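PDB 3LAE: UPF0053 protein HI_0107 from Haemophilus influenzae, which is of unknown function but, as a CBS-domain membrane protein of the UPF0053 family, may bind flavin adenine dinucleotide; this chain is its C-terminal transporter-associated domain. Local coordinates for residues 36-39 with 40-44. Numbering follows the deposited sequence.
Sequences RTFN and GLILE. With PO4 (phosphate ion), chain C.
Thr37 caps the first turn of helix 38-45: its OG1 accepts from Gly40 N at 2.9 Å, with an N-H...O angle of 160°. With chi1 at 60°, OG1 sits between the backbone N and the carbonyl carbon, where it faces the Gly40 N-H. Backbone bonds continue the helix, from Leu41 N to Thr37 O, Ile42 N to Phe38 O, and Leu43 N to Asn39 O. Side chains four residues apart also touch. In one of the two conformers modelled for Ile42, CD1 lies over one face of the Phe38 ring, off-centre toward the rim and 4.0 Å from the centroid, a CH-pi contact. One residue further on, the Asn39 amide meets the Leu43 side chain, OD1 lying 3.4 Å from CD1; the same OD1 accepts a hydrogen bond from Ile73 N. Before the cap, Arg36 NH1 makes a weak, 3.4 Å hydrogen bond to phosphate O1; this ion, probably from the crystallisation liquor, is also bonded to Asn18 ND2. In this transporter-associated domain the helix packs against the antiparallel sheet: Phe38 touches Ala76 and Val78 of strand 72-80 and Ile63 of strand 61-69, Ile42 meets Ile65, and Leu43 rests on Ile73.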
loop_
_atom_site.group_PDB
_atom_site.type_symbol
_atom_site.label_atom_id
_atom_site.label_comp_id
_atom_site.label_asym_id
_atom_site.label_seq_id
_atom_site.Cartn_x
_atom_site.Cartn_y
_atom_site.Cartn_z
ATOM N N ARG A 36 11.077 -1.571 1.365
ATOM C CA ARG A 36 11.202 -0.136 1.569
ATOM C C ARG A 36 9.897 0.606 1.254
ATOM O O ARG A 36 9.569 1.598 1.897
ATOM C CB ARG A 36 12.315 0.430 0.690
ATOM C CG ARG A 36 12.646 1.875 1.002
ATOM C CD ARG A 36 13.706 2.425 0.055
ATOM N NE ARG A 36 14.771 1.465 -0.177
ATOM C CZ ARG A 36 15.774 1.261 0.667
ATOM N NH1 ARG A 36 15.836 1.956 1.793
ATOM N NH2 ARG A 36 16.710 0.360 0.386
ATOM N N THR A 37 9.172 0.130 0.247
ATOM C CA THR A 37 7.969 0.820 -0.230
ATOM C C THR A 37 6.736 -0.062 -0.087
ATOM O O THR A 37 6.827 -1.274 0.122
ATOM C CB THR A 37 8.079 1.142 -1.726
ATOM O OG1 THR A 37 8.232 -0.098 -2.430
ATOM C CG2 THR A 37 9.256 2.051 -2.011
ATOM N N PHE A 38 5.569 0.559 -0.220
ATOM C CA PHE A 38 4.309 -0.165 -0.176
ATOM C C PHE A 38 4.234 -1.218 -1.285
ATOM O O PHE A 38 3.832 -2.359 -1.048
ATOM C CB PHE A 38 3.154 0.843 -0.285
ATOM C CG PHE A 38 1.828 0.304 0.163
ATOM C CD1 PHE A 38 1.702 -0.332 1.387
ATOM C CD2 PHE A 38 0.706 0.463 -0.618
ATOM C CE1 PHE A 38 0.495 -0.828 1.808
ATOM C CE2 PHE A 38 -0.516 -0.026 -0.194
ATOM C CZ PHE A 38 -0.615 -0.672 1.025
ATOM N N ASN A 39 4.640 -0.832 -2.491
ATOM C CA ASN A 39 4.783 -1.774 -3.593
ATOM C C ASN A 39 5.660 -2.959 -3.187
ATOM O O ASN A 39 5.287 -4.110 -3.381
ATOM C CB ASN A 39 5.364 -1.064 -4.821
ATOM C CG ASN A 39 5.725 -2.027 -5.936
ATOM O OD1 ASN A 39 4.867 -2.753 -6.448
ATOM N ND2 ASN A 39 7.009 -2.054 -6.303
ATOM N N GLY A 40 6.837 -2.683 -2.630
ATOM C CA GLY A 40 7.732 -3.765 -2.234
ATOM C C GLY A 40 7.099 -4.706 -1.209
ATOM O O GLY A 40 7.214 -5.930 -1.295
ATOM N N LEU A 41 6.427 -4.140 -0.221
ATOM C CA LEU A 41 5.768 -4.954 0.804
ATOM C C LEU A 41 4.720 -5.882 0.187
ATOM O O LEU A 41 4.636 -7.064 0.528
ATOM C CB LEU A 41 5.103 -4.041 1.835
ATOM C CG LEU A 41 4.400 -4.711 3.008
ATOM C CD1 LEU A 41 5.442 -5.357 3.894
ATOM C CD2 LEU A 41 3.550 -3.702 3.771
ATOM N N ILE A 42 3.905 -5.348 -0.715
ATOM C CA ILE A 42 2.881 -6.162 -1.353
ATOM C C ILE A 42 3.514 -7.250 -2.223
ATOM O O ILE A 42 3.118 -8.424 -2.154
ATOM C CB ILE A 42 1.896 -5.301 -2.173
ATOM C CG1 ILE A 42 1.130 -4.344 -1.250
ATOM C CG2 ILE A 42 0.913 -6.185 -2.937
ATOM C CD1 ILE A 42 0.396 -3.222 -1.995
ATOM N N LEU A 43 4.508 -6.882 -3.025
ATOM C CA LEU A 43 5.150 -7.863 -3.901
ATOM C C LEU A 43 5.839 -8.970 -3.119
ATOM O O LEU A 43 5.828 -10.129 -3.536
ATOM C CB LEU A 43 6.148 -7.188 -4.841
ATOM C CG LEU A 43 5.572 -6.261 -5.905
ATOM C CD1 LEU A 43 6.704 -5.593 -6.685
ATOM C CD2 LEU A 43 4.651 -7.028 -6.826
ATOM N N GLU A 44 6.427 -8.635 -1.973
ATOM C CA GLU A 44 7.143 -9.647 -1.194
ATOM C C GLU A 44 6.185 -10.673 -0.625
ATOM O O GLU A 44 6.571 -11.808 -0.345
ATOM C CB GLU A 44 7.972 -9.008 -0.078
ATOM C CG GLU A 44 9.144 -8.218 -0.613
ATOM C CD GLU A 44 10.005 -7.598 0.464
ATOM O OE1 GLU A 44 9.868 -7.989 1.641
ATOM O OE2 GLU A 44 10.824 -6.716 0.123
HETATM P P PO4 C . 14.119 4.352 4.253
HETATM O O1 PO4 C . 14.125 4.741 2.795
HETATM O O2 PO4 C . 14.357 5.584 5.098
HETATM O O3 PO4 C . 12.816 3.717 4.643
HETATM O O4 PO4 C . 15.227 3.371 4.527
#